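Local coordinates for glycerate dehydrogenase related protein (Thermoplasma acidophilum, PDB 3GVX), which probably reduces 2-oxoacids such as glyoxylate or hydroxypyruvate with NAD(P)H, as a member of the D-isomer specific 2-hydroxyacid dehydrogenase family, at residues B[86-89]-B[90-94]; B[79-82]-B[83-87]; B[224-227]-B[228-231]; B[134-137]-B[138-141]. One frame throughout, in Å; residues are numbered along the deposited sequence.

Interactions 2 and 1 follow one another on helix 79-97, overlap at A86 and E87, and have centres about 11 Å apart. Next along the chain comes interaction 4, on helix 132-143 of the NAD-binding domain, which packs directly against both, its centre about 11 Å from that of interaction 1 and about 10 Å from that of interaction 2. Interaction 3 comes last, where helix 216-225 gives way to strand 230-233; its centre lies about 19 Å from that of interaction 1, and it touches none of the others. Interactions 1, 2 and 4 also reach the second subunit, so the two packed helices contribute both to the core of the chain and to the dimer interface.

Interaction 1: residues B[86-89]-B[90-94]; sequences AEHA and FALLL. With K (potassium ion), chain D.
L93 N gives its hydrogen to A89 O at 3.0 Å, and L92 N binds H88 O at 3.2 Å in the same way; together with F90 N to A86 O and A91 N to E87 O, these are the i to i+4 bonds of an α-helix, here the buried middle of helix 79-97. Among the side chains, H88 binds a metal. ND1 of H88 binds a potassium ion at 2.7 Å, and a water sits 2.6 Å from the same potassium ion. V256 O and A257 O of the chain, with T117 OG1 of the second subunit, complete the contacts to the ion, so the metal joins the two subunits. The imidazole is held at its other nitrogen too, since NE2 hydrogen-bonds S253 OG; two such grips should restrict its rotation. E87 turns its carboxylate to the second subunit, forming a salt bridge with K98 and accepting backbone hydrogen bonds from L120 and Y121 there. Packing follows one helical turn on from the histidine. With CG anti to the backbone N (chi1 -169°), the H88 ring leans to L92, whose CD1 approaches CD2 of H88 at 3.6 Å. F90 faces away from the metal and meets the ring of F144, while its own CD2 edge lies in plane with A86 O, 3.5 Å from that oxygen.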
ATOM      1  N   ALA B  86       5.965   8.063   1.617  1.00 28.94           N
ATOM      2  CA  ALA B  86       5.933   6.722   1.054  1.00 28.59           C
ATOM      3  C   ALA B  86       4.480   6.284   0.855  1.00 28.92           C
ATOM      4  O   ALA B  86       4.152   5.655  -0.147  1.00 26.12           O
ATOM      5  CB  ALA B  86       6.671   5.742   1.959  1.00 27.79           C
ATOM      6  N   GLU B  87       3.620   6.640   1.809  1.00 28.74           N
ATOM      7  CA  GLU B  87       2.194   6.305   1.726  1.00 28.61           C
ATOM      8  C   GLU B  87       1.522   7.023   0.570  1.00 29.00           C
ATOM      9  O   GLU B  87       0.650   6.472  -0.091  1.00 26.49           O
ATOM     10  CB  GLU B  87       1.458   6.669   3.011  1.00 28.26           C
ATOM     11  CG  GLU B  87       1.611   5.705   4.158  1.00 30.00           C
ATOM     12  CD  GLU B  87       0.711   6.080   5.334  1.00 32.56           C
ATOM     13  OE1 GLU B  87      -0.311   6.754   5.110  1.00 32.70           O
ATOM     14  OE2 GLU B  87       1.007   5.709   6.482  1.00 32.59           O
ATOM     15  N   HIS B  88       1.938   8.259   0.328  1.00 27.96           N
ATOM     16  CA  HIS B  88       1.351   9.022  -0.761  1.00 27.72           C
ATOM     17  C   HIS B  88       1.798   8.471  -2.099  1.00 27.29           C
ATOM     18  O   HIS B  88       1.047   8.504  -3.067  1.00 28.46           O
ATOM     19  CB  HIS B  88       1.733  10.500  -0.695  1.00 27.34           C
ATOM     20  CG  HIS B  88       0.956  11.348  -1.640  1.00 25.30           C
ATOM     21  ND1 HIS B  88      -0.287  11.847  -1.337  1.00 25.48           N
ATOM     22  CD2 HIS B  88       1.206  11.725  -2.919  1.00 24.66           C
ATOM     23  CE1 HIS B  88      -0.773  12.493  -2.381  1.00 25.20           C
ATOM     24  NE2 HIS B  88       0.116  12.431  -3.354  1.00 24.61           N
ATOM     25  N   ALA B  89       3.028   7.967  -2.146  1.00 27.78           N
ATOM     26  CA  ALA B  89       3.574   7.396  -3.365  1.00 26.26           C
ATOM     27  C   ALA B  89       2.845   6.104  -3.722  1.00 27.98           C
ATOM     28  O   ALA B  89       2.531   5.856  -4.879  1.00 29.12           O
ATOM     29  CB  ALA B  89       5.077   7.151  -3.214  1.00 27.17           C
ATOM     30  N   PHE B  90       2.550   5.278  -2.732  1.00 27.18           N
ATOM     31  CA  PHE B  90       1.844   4.056  -3.051  1.00 27.76           C
ATOM     32  C   PHE B  90       0.398   4.361  -3.442  1.00 27.43           C
ATOM     33  O   PHE B  90      -0.187   3.644  -4.248  1.00 25.95           O
ATOM     34  CB  PHE B  90       1.961   3.040  -1.909  1.00 27.57           C
ATOM     35  CG  PHE B  90       3.140   2.106  -2.067  1.00 29.21           C
ATOM     36  CD1 PHE B  90       3.027   0.934  -2.801  1.00 31.30           C
ATOM     37  CD2 PHE B  90       4.385   2.448  -1.579  1.00 29.41           C
ATOM     38  CE1 PHE B  90       4.143   0.131  -3.054  1.00 30.62           C
ATOM     39  CE2 PHE B  90       5.500   1.650  -1.830  1.00 30.79           C
ATOM     40  CZ  PHE B  90       5.379   0.497  -2.570  1.00 29.98           C
ATOM     41  N   ALA B  91      -0.142   5.462  -2.925  1.00 25.27           N
ATOM     42  CA  ALA B  91      -1.506   5.860  -3.248  1.00 25.09           C
ATOM     43  C   ALA B  91      -1.625   6.229  -4.732  1.00 25.91           C
ATOM     44  O   ALA B  91      -2.597   5.858  -5.395  1.00 24.27           O
ATOM     45  CB  ALA B  91      -1.946   7.028  -2.362  1.00 23.15           C
ATOM     46  N   LEU B  92      -0.625   6.938  -5.254  1.00 25.75           N
ATOM     47  CA  LEU B  92      -0.620   7.318  -6.673  1.00 26.34           C
ATOM     48  C   LEU B  92      -0.416   6.087  -7.524  1.00 27.00           C
ATOM     49  O   LEU B  92      -1.088   5.854  -8.523  1.00 26.66           O
ATOM     50  CB  LEU B  92       0.509   8.297  -6.956  1.00 24.58           C
ATOM     51  CG  LEU B  92       0.234   9.649  -6.333  1.00 26.74           C
ATOM     52  CD1 LEU B  92       1.514  10.475  -6.297  1.00 27.96           C
ATOM     53  CD2 LEU B  92      -0.905  10.308  -7.110  1.00 25.94           C
ATOM     54  N   LEU B  93       0.565   5.315  -7.092  1.00 28.18           N
ATOM     55  CA  LEU B  93       0.961   4.075  -7.726  1.00 28.97           C
ATOM     56  C   LEU B  93      -0.227   3.140  -7.940  1.00 27.81           C
ATOM     57  O   LEU B  93      -0.472   2.680  -9.054  1.00 27.25           O
ATOM     58  CB  LEU B  93       2.003   3.398  -6.855  1.00 33.24           C
ATOM     59  CG  LEU B  93       3.151   2.758  -7.626  1.00 37.98           C
ATOM     60  CD1 LEU B  93       4.346   2.637  -6.686  1.00 39.71           C
ATOM     61  CD2 LEU B  93       2.717   1.426  -8.227  1.00 39.07           C
ATOM     62  N   LEU B  94      -0.957   2.873  -6.862  1.00 23.65           N
ATOM     63  CA  LEU B  94      -2.125   1.996  -6.914  1.00 23.33           C
ATOM     64  C   LEU B  94      -3.327   2.618  -7.630  1.00 21.37           C
ATOM     65  O   LEU B  94      -4.134   1.909  -8.208  1.00 20.93           O
ATOM     66  CB  LEU B  94      -2.508   1.552  -5.498  1.00 20.07           C
ATOM     67  CG  LEU B  94      -1.484   0.619  -4.849  1.00 21.08           C
ATOM     68  CD1 LEU B  94      -1.755   0.519  -3.353  1.00 15.79           C
ATOM     69  CD2 LEU B  94      -1.536  -0.742  -5.528  1.00 20.04           C
TER
HETATM   70  K     K D 291      -0.146  12.546   1.267  1.00 44.78           K
HETATM   71  O   HOH W   1       0.455  10.527   2.738  1.00 34.71           O

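Interaction 2: residues B[79-82]-B[83-87]; sequences GAYS and ISVAE
I83, S82 and V85 give up the most surface where the first turn of the helix runs into the second. I83 does so by folding back over the backbone before it: its N donates to G79 O at 3.0 Å, with the donor nearly along the C=O axis, and its CG1 lies 3.2 Å from the same G79 O. That branch reaches the carbonyl because CG1 stands anti to its own carbonyl carbon, beside the backbone N (chi1 -77°). S82 contributes mainly through its main chain, its carbonyl oxygen receiving A86 N at 2.8 Å, while its hydroxyl OG makes a weak bond back to G79 O. The carbonyl of G79 is thus shared by a main-chain and a side-chain donor. These are the opening turns of helix 79-97, which begins just past strand 73-75, the last of the five-stranded parallel sheet, and runs on toward the NAD-binding domain. V85 adds a CH-pi contact one turn after Y81. Its CG2 methyl sits over one face of the phenol ring, 3.9 Å from the Y81 ring centroid and 17° off the ring normal, displaced somewhat toward the rim. Outside the two segments, V85 packs on I133 and V208, and I83 on Y121 of the second subunit. S84 lies close to the bound potassium ion without being one of its ligands, and its OG, anti to the backbone N at chi1 -178°, hydrogen-bonds A257 O, a carbonyl that does bind the metal.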
ATOM      1  N   GLY B  79      11.000  10.973  10.937  1.00 32.39           N
ATOM      2  CA  GLY B  79      10.322   9.798  10.433  1.00 30.85           C
ATOM      3  C   GLY B  79       8.935   9.977   9.844  1.00 31.33           C
ATOM      4  O   GLY B  79       8.629   9.354   8.831  1.00 29.52           O
ATOM      5  N   ALA B  80       8.107  10.825  10.460  1.00 30.34           N
ATOM      6  CA  ALA B  80       6.731  11.058  10.007  1.00 29.68           C
ATOM      7  C   ALA B  80       6.660  11.518   8.563  1.00 31.65           C
ATOM      8  O   ALA B  80       5.784  11.121   7.798  1.00 30.02           O
ATOM      9  CB  ALA B  80       6.037  12.077  10.914  1.00 29.68           C
ATOM     10  N   TYR B  81       7.622  12.335   8.180  1.00 30.78           N
ATOM     11  CA  TYR B  81       7.658  12.849   6.831  1.00 31.78           C
ATOM     12  C   TYR B  81       7.867  11.779   5.763  1.00 31.80           C
ATOM     13  O   TYR B  81       7.113  11.724   4.806  1.00 32.48           O
ATOM     14  CB  TYR B  81       8.721  13.935   6.718  1.00 33.35           C
ATOM     15  CG  TYR B  81       8.770  14.565   5.360  1.00 35.73           C
ATOM     16  CD1 TYR B  81       7.860  15.548   4.991  1.00 36.46           C
ATOM     17  CD2 TYR B  81       9.714  14.159   4.429  1.00 37.53           C
ATOM     18  CE1 TYR B  81       7.896  16.125   3.718  1.00 38.63           C
ATOM     19  CE2 TYR B  81       9.766  14.724   3.148  1.00 39.13           C
ATOM     20  CZ  TYR B  81       8.853  15.706   2.800  1.00 39.31           C
ATOM     21  OH  TYR B  81       8.918  16.289   1.559  1.00 42.72           O
ATOM     22  N   SER B  82       8.888  10.940   5.908  1.00 30.22           N
ATOM     23  CA  SER B  82       9.110   9.896   4.921  1.00 30.97           C
ATOM     24  C   SER B  82       7.976   8.857   4.962  1.00 30.21           C
ATOM     25  O   SER B  82       7.590   8.320   3.930  1.00 30.84           O
ATOM     26  CB  SER B  82      10.496   9.236   5.089  1.00 30.59           C
ATOM     27  OG  SER B  82      10.933   9.243   6.426  1.00 32.00           O
ATOM     28  N   ILE B  83       7.446   8.584   6.151  1.00 30.10           N
ATOM     29  CA  ILE B  83       6.333   7.649   6.302  1.00 28.38           C
ATOM     30  C   ILE B  83       5.170   8.154   5.454  1.00 30.23           C
ATOM     31  O   ILE B  83       4.595   7.429   4.642  1.00 28.97           O
ATOM     32  CB  ILE B  83       5.869   7.565   7.775  1.00 28.57           C
ATOM     33  CG1 ILE B  83       6.853   6.702   8.563  1.00 27.72           C
ATOM     34  CG2 ILE B  83       4.417   7.081   7.855  1.00 25.74           C
ATOM     35  CD1 ILE B  83       6.609   6.681  10.050  1.00 28.66           C
ATOM     36  N   SER B  84       4.844   9.424   5.656  1.00 29.63           N
ATOM     37  CA  SER B  84       3.768  10.082   4.940  1.00 27.81           C
ATOM     38  C   SER B  84       4.022  10.091   3.453  1.00 29.39           C
ATOM     39  O   SER B  84       3.130   9.801   2.683  1.00 29.38           O
ATOM     40  CB  SER B  84       3.606  11.508   5.444  1.00 27.22           C
ATOM     41  OG  SER B  84       2.543  12.165   4.794  1.00 28.04           O
ATOM     42  N   VAL B  85       5.240  10.424   3.044  1.00 29.56           N
ATOM     43  CA  VAL B  85       5.551  10.474   1.618  1.00 28.98           C
ATOM     44  C   VAL B  85       5.491   9.104   0.934  1.00 31.14           C
ATOM     45  O   VAL B  85       5.021   8.998  -0.199  1.00 30.29           O
ATOM     46  CB  VAL B  85       6.945  11.125   1.341  1.00 27.38           C
ATOM     47  CG1 VAL B  85       7.260  11.056  -0.149  1.00 25.44           C
ATOM     48  CG2 VAL B  85       6.956  12.570   1.824  1.00 24.09           C
ATOM     49  N   ALA B  86       5.965   8.063   1.617  1.00 28.94           N
ATOM     50  CA  ALA B  86       5.933   6.722   1.054  1.00 28.59           C
ATOM     51  C   ALA B  86       4.480   6.284   0.855  1.00 28.92           C
ATOM     52  O   ALA B  86       4.152   5.655  -0.147  1.00 26.12           O
ATOM     53  CB  ALA B  86       6.671   5.742   1.959  1.00 27.79           C
ATOM     54  N   GLU B  87       3.620   6.640   1.809  1.00 28.74           N
ATOM     55  CA  GLU B  87       2.194   6.305   1.726  1.00 28.61           C
ATOM     56  C   GLU B  87       1.522   7.023   0.570  1.00 29.00           C
ATOM     57  O   GLU B  87       0.650   6.472  -0.091  1.00 26.49           O
ATOM     58  CB  GLU B  87       1.458   6.669   3.011  1.00 28.26           C
ATOM     59  CG  GLU B  87       1.611   5.705   4.158  1.00 30.00           C
ATOM     60  CD  GLU B  87       0.711   6.080   5.334  1.00 32.56           C
ATOM     61  OE1 GLU B  87      -0.311   6.754   5.110  1.00 32.70           O
ATOM     62  OE2 GLU B  87       1.007   5.709   6.482  1.00 32.59           O
TER

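Interaction 3: residues B[224-227]-B[228-231]; sequences KERS and DVWY
The guanidinium of R226 and the carboxylate of D228 lie almost in one plane, 11° apart, and meet edge to edge: NH1 of R226 stands 2.7 Å from OD2 of D228 in a salt bridge whose hydrogen bond is weak because it is strongly bent, at 126°. The position of OD1 is less certain, so little can be drawn from its part in the pair. Both groups are also held from beyond the turn, R226 NH2 by A199 O and D228 OD2 by the backbone N of N202. The second flat group, the indole of W230, has water 2 in plane at its edge. NE1 of W230 donates to that water at 2.8 Å, and the water in turn donates to S227 O at 2.9 Å, while the ring itself stacks with H96. In the backbone, V229 N binds R226 O at 3.1 Å, the bond that closes a type I beta turn from R226 to V229. Bends at chi2 and chi3 bring NH1 to the aspartate, though the middle of the arginine chain is modelled too close to its neighbours to be taken exactly. A leucine here would probably leave the D228 carboxylate without its charged mate within the turn and A199 O without that donor. The turn is the helix-to-strand connection of the beta-alpha-beta unit formed by strand 204-207, helix 216-225 and strand 230-233; V229 leans on F222 of the helix, and W230 makes backbone hydrogen bonds with L203 and I205 alongside.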
ATOM      1  N   LYS B 224       3.743  11.986 -24.965  1.00 43.33           N
ATOM      2  CA  LYS B 224       2.988  11.994 -26.213  1.00 44.17           C
ATOM      3  C   LYS B 224       3.457  10.854 -27.100  1.00 43.64           C
ATOM      4  O   LYS B 224       2.662  10.145 -27.699  1.00 43.88           O
ATOM      5  CB  LYS B 224       3.190  13.325 -26.943  1.00 46.25           C
ATOM      6  CG  LYS B 224       2.557  14.513 -26.266  1.00 50.70           C
ATOM      7  CD  LYS B 224       1.133  14.700 -26.752  1.00 54.23           C
ATOM      8  CE  LYS B 224       0.362  15.604 -25.816  1.00 54.93           C
ATOM      9  NZ  LYS B 224      -1.042  15.715 -26.278  1.00 54.26           N
ATOM     10  N   GLU B 225       4.765  10.685 -27.182  1.00 43.98           N
ATOM     11  CA  GLU B 225       5.348   9.632 -28.004  1.00 46.17           C
ATOM     12  C   GLU B 225       4.982   8.300 -27.471  1.00 45.60           C
ATOM     13  O   GLU B 225       4.378   7.452 -28.119  1.00 46.57           O
ATOM     14  CB  GLU B 225       6.852   9.665 -27.927  1.00 48.28           C
ATOM     15  CG  GLU B 225       7.533  10.762 -28.613  1.00 53.09           C
ATOM     16  CD  GLU B 225       9.019  10.605 -28.429  1.00 55.50           C
ATOM     17  OE1 GLU B 225       9.452   9.443 -28.238  1.00 54.50           O
ATOM     18  OE2 GLU B 225       9.746  11.623 -28.471  1.00 55.30           O
ATOM     19  N   ARG B 226       5.458   8.143 -26.253  1.00 44.26           N
ATOM     20  CA  ARG B 226       5.304   6.959 -25.462  1.00 43.91           C
ATOM     21  C   ARG B 226       4.047   6.979 -24.579  1.00 44.19           C
ATOM     22  O   ARG B 226       4.136   7.066 -23.355  1.00 43.46           O
ATOM     23  CB  ARG B 226       6.528   6.813 -24.585  1.00 44.39           C
ATOM     24  CG  ARG B 226       6.498   5.536 -23.897  1.00 46.62           C
ATOM     25  CD  ARG B 226       6.615   4.496 -24.960  1.00 47.40           C
ATOM     26  NE  ARG B 226       7.958   3.994 -24.889  1.00 50.98           N
ATOM     27  CZ  ARG B 226       8.333   3.124 -23.972  1.00 50.90           C
ATOM     28  NH1 ARG B 226       7.440   2.674 -23.103  1.00 46.46           N
ATOM     29  NH2 ARG B 226       9.599   2.761 -23.881  1.00 52.07           N
ATOM     30  N   SER B 227       2.879   6.875 -25.204  1.00 42.67           N
ATOM     31  CA  SER B 227       1.596   6.907 -24.506  1.00 41.18           C
ATOM     32  C   SER B 227       1.275   5.801 -23.491  1.00 40.08           C
ATOM     33  O   SER B 227       0.240   5.872 -22.830  1.00 39.39           O
ATOM     34  CB  SER B 227       0.451   6.962 -25.527  1.00 43.36           C
ATOM     35  OG  SER B 227       0.273   5.721 -26.180  1.00 44.23           O
ATOM     36  N   ASP B 228       2.122   4.780 -23.375  1.00 38.28           N
ATOM     37  CA  ASP B 228       1.889   3.689 -22.414  1.00 37.29           C
ATOM     38  C   ASP B 228       2.507   4.070 -21.074  1.00 36.72           C
ATOM     39  O   ASP B 228       2.197   3.489 -20.038  1.00 36.61           O
ATOM     40  CB  ASP B 228       2.537   2.405 -22.912  1.00 35.79           C
ATOM     41  CG  ASP B 228       3.992   2.613 -23.272  1.00 37.37           C
ATOM     42  OD1 ASP B 228       4.265   3.507 -24.095  1.00 34.09           O
ATOM     43  OD2 ASP B 228       4.863   1.905 -22.731  1.00 39.24           O
ATOM     44  N   VAL B 229       3.391   5.057 -21.111  1.00 35.47           N
ATOM     45  CA  VAL B 229       4.070   5.522 -19.915  1.00 33.99           C
ATOM     46  C   VAL B 229       3.258   6.567 -19.177  1.00 32.25           C
ATOM     47  O   VAL B 229       2.674   7.467 -19.780  1.00 34.26           O
ATOM     48  CB  VAL B 229       5.463   6.105 -20.258  1.00 34.57           C
ATOM     49  CG1 VAL B 229       6.122   6.671 -18.999  1.00 34.94           C
ATOM     50  CG2 VAL B 229       6.334   5.021 -20.887  1.00 33.68           C
ATOM     51  N   TRP B 230       3.204   6.424 -17.862  1.00 31.01           N
ATOM     52  CA  TRP B 230       2.472   7.366 -17.050  1.00 29.36           C
ATOM     53  C   TRP B 230       3.412   8.093 -16.139  1.00 30.29           C
ATOM     54  O   TRP B 230       4.472   7.592 -15.778  1.00 30.18           O
ATOM     55  CB  TRP B 230       1.372   6.672 -16.239  1.00 28.05           C
ATOM     56  CG  TRP B 230       0.150   6.444 -17.035  1.00 27.50           C
ATOM     57  CD1 TRP B 230       0.053   5.710 -18.178  1.00 26.07           C
ATOM     58  CD2 TRP B 230      -1.159   6.979 -16.789  1.00 28.22           C
ATOM     59  NE1 TRP B 230      -1.229   5.745 -18.658  1.00 28.59           N
ATOM     60  CE2 TRP B 230      -1.996   6.509 -17.824  1.00 29.00           C
ATOM     61  CE3 TRP B 230      -1.707   7.793 -15.792  1.00 29.00           C
ATOM     62  CZ2 TRP B 230      -3.357   6.839 -17.897  1.00 30.29           C
ATOM     63  CZ3 TRP B 230      -3.063   8.116 -15.861  1.00 29.76           C
ATOM     64  CH2 TRP B 230      -3.871   7.633 -16.905  1.00 29.82           C
ATOM     65  N   TYR B 231       3.011   9.293 -15.771  1.00 31.24           N
ATOM     66  CA  TYR B 231       3.809  10.102 -14.892  1.00 31.90           C
ATOM     67  C   TYR B 231       2.923  10.534 -13.751  1.00 31.92           C
ATOM     68  O   TYR B 231       1.981  11.288 -13.943  1.00 31.90           O
ATOM     69  CB  TYR B 231       4.339  11.320 -15.649  1.00 35.24           C
ATOM     70  CG  TYR B 231       5.222  12.217 -14.817  1.00 35.75           C
ATOM     71  CD1 TYR B 231       6.381  11.730 -14.227  1.00 36.18           C
ATOM     72  CD2 TYR B 231       4.911  13.561 -14.639  1.00 36.87           C
ATOM     73  CE1 TYR B 231       7.205  12.558 -13.466  1.00 37.39           C
ATOM     74  CE2 TYR B 231       5.730  14.410 -13.886  1.00 37.10           C
ATOM     75  CZ  TYR B 231       6.879  13.903 -13.307  1.00 37.45           C
ATOM     76  OH  TYR B 231       7.704  14.735 -12.590  1.00 37.64           O
TER
HETATM   77  O   HOH W   2      -1.858   4.730 -21.195  1.00 36.07           O

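Interaction 4: residues B[134-137]-B[138-141]; sequences GRRV and AHLA
A138 N reaches G134 O at 3.0 Å, H139 N reaches R135 O, L140 N reaches R136 O, and A141 N reaches V137 O at 2.9 Å, a regular run of i to i+4 backbone pairs. R136 O also takes a second, weak bond from H139 N. Among the side chains, one pairing of flat groups stands out. R136 and H139 run side by side in the same direction, their planes 19° apart, and CD2 of H139 lies over one face of the guanidinium, 3.5 Å from NH1 of R136 and nearer the rim than the middle. A bend at chi2 (57°) brings the guanidinium alongside the imidazole. The polar end of the histidine is engaged across the dimer, NE2 hydrogen-bonding A143 O of the second subunit, on which L140 also packs. A serine in place of R136 would probably take away the guanidinium beside the H139 ring, leaving a gap next to CD2 and the imidazole with its A143 bond but without its flat neighbour in the helix. The A138 methyl rests against the backbone, its CB 3.3 Å from G134 O. G134 fits the last glycine of a Rossmann-type GxGxxG pattern, consistent with a dinucleotide-binding domain, in which helix 132-143 links strands 124-128 and 147-151 as a beta-alpha-beta crossover. V137 and A141 press on L125 of the first of these strands, while R136, with its CG 3.4 Å from A86 CB, and L140 against F90 pack on helix 79-97.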
ATOM      1  N   GLY B 134      13.148   6.846   0.153  1.00 36.12           N
ATOM      2  CA  GLY B 134      13.428   5.640  -0.594  1.00 34.62           C
ATOM      3  C   GLY B 134      13.460   4.405   0.282  1.00 34.39           C
ATOM      4  O   GLY B 134      13.049   3.330  -0.150  1.00 34.13           O
ATOM      5  N   ARG B 135      13.942   4.546   1.513  1.00 32.35           N
ATOM      6  CA  ARG B 135      14.005   3.414   2.428  1.00 29.45           C
ATOM      7  C   ARG B 135      12.630   2.987   2.888  1.00 26.65           C
ATOM      8  O   ARG B 135      12.337   1.807   2.960  1.00 23.77           O
ATOM      9  CB  ARG B 135      14.898   3.746   3.625  1.00 32.77           C
ATOM     10  CG  ARG B 135      16.364   3.881   3.227  1.00 36.74           C
ATOM     11  CD  ARG B 135      17.244   4.551   4.273  1.00 38.52           C
ATOM     12  NE  ARG B 135      18.509   4.945   3.657  1.00 39.72           N
ATOM     13  CZ  ARG B 135      19.620   4.219   3.648  1.00 39.98           C
ATOM     14  NH1 ARG B 135      19.659   3.044   4.247  1.00 40.90           N
ATOM     15  NH2 ARG B 135      20.685   4.663   2.995  1.00 41.79           N
ATOM     16  N   ARG B 136      11.793   3.966   3.187  1.00 25.08           N
ATOM     17  CA  ARG B 136      10.434   3.714   3.625  1.00 26.13           C
ATOM     18  C   ARG B 136       9.606   3.137   2.483  1.00 25.21           C
ATOM     19  O   ARG B 136       8.791   2.261   2.687  1.00 25.96           O
ATOM     20  CB  ARG B 136       9.801   5.003   4.140  1.00 25.25           C
ATOM     21  CG  ARG B 136       8.427   4.814   4.729  1.00 27.18           C
ATOM     22  CD  ARG B 136       8.415   3.811   5.874  1.00 28.07           C
ATOM     23  NE  ARG B 136       7.056   3.608   6.366  1.00 28.23           N
ATOM     24  CZ  ARG B 136       6.705   2.845   7.395  1.00 28.81           C
ATOM     25  NH1 ARG B 136       7.621   2.182   8.080  1.00 26.58           N
ATOM     26  NH2 ARG B 136       5.423   2.762   7.732  1.00 27.16           N
ATOM     27  N   VAL B 137       9.832   3.654   1.282  1.00 25.90           N
ATOM     28  CA  VAL B 137       9.142   3.199   0.084  1.00 26.05           C
ATOM     29  C   VAL B 137       9.484   1.737  -0.153  1.00 27.50           C
ATOM     30  O   VAL B 137       8.600   0.928  -0.434  1.00 28.03           O
ATOM     31  CB  VAL B 137       9.531   4.071  -1.171  1.00 25.51           C
ATOM     32  CG1 VAL B 137       9.279   3.299  -2.466  1.00 27.58           C
ATOM     33  CG2 VAL B 137       8.733   5.384  -1.164  1.00 23.96           C
ATOM     34  N   ALA B 138      10.769   1.410  -0.009  1.00 25.04           N
ATOM     35  CA  ALA B 138      11.268   0.049  -0.186  1.00 24.75           C
ATOM     36  C   ALA B 138      10.739  -0.939   0.862  1.00 24.79           C
ATOM     37  O   ALA B 138      10.590  -2.123   0.581  1.00 24.93           O
ATOM     38  CB  ALA B 138      12.795   0.050  -0.190  1.00 22.32           C
ATOM     39  N   HIS B 139      10.451  -0.439   2.060  1.00 25.42           N
ATOM     40  CA  HIS B 139       9.908  -1.271   3.137  1.00 24.63           C
ATOM     41  C   HIS B 139       8.496  -1.675   2.736  1.00 24.57           C
ATOM     42  O   HIS B 139       8.114  -2.825   2.884  1.00 23.25           O
ATOM     43  CB  HIS B 139       9.924  -0.500   4.471  1.00 26.55           C
ATOM     44  CG  HIS B 139       8.872  -0.919   5.448  1.00 27.48           C
ATOM     45  ND1 HIS B 139       9.035  -1.957   6.339  1.00 26.56           N
ATOM     46  CD2 HIS B 139       7.643  -0.406   5.696  1.00 27.81           C
ATOM     47  CE1 HIS B 139       7.955  -2.062   7.092  1.00 28.58           C
ATOM     48  NE2 HIS B 139       7.094  -1.133   6.723  1.00 27.36           N
ATOM     49  N   LEU B 140       7.736  -0.726   2.199  1.00 23.54           N
ATOM     50  CA  LEU B 140       6.377  -1.010   1.743  1.00 25.39           C
ATOM     51  C   LEU B 140       6.407  -1.915   0.504  1.00 26.30           C
ATOM     52  O   LEU B 140       5.623  -2.853   0.390  1.00 25.40           O
ATOM     53  CB  LEU B 140       5.626   0.285   1.422  1.00 25.11           C
ATOM     54  CG  LEU B 140       5.360   1.254   2.577  1.00 24.16           C
ATOM     55  CD1 LEU B 140       4.637   2.480   2.015  1.00 22.05           C
ATOM     56  CD2 LEU B 140       4.546   0.562   3.682  1.00 23.22           C
ATOM     57  N   ALA B 141       7.336  -1.641  -0.409  1.00 27.12           N
ATOM     58  CA  ALA B 141       7.474  -2.437  -1.623  1.00 26.40           C
ATOM     59  C   ALA B 141       7.762  -3.908  -1.334  1.00 27.21           C
ATOM     60  O   ALA B 141       7.205  -4.784  -1.988  1.00 28.44           O
ATOM     61  CB  ALA B 141       8.553  -1.836  -2.529  1.00 25.15           C
TER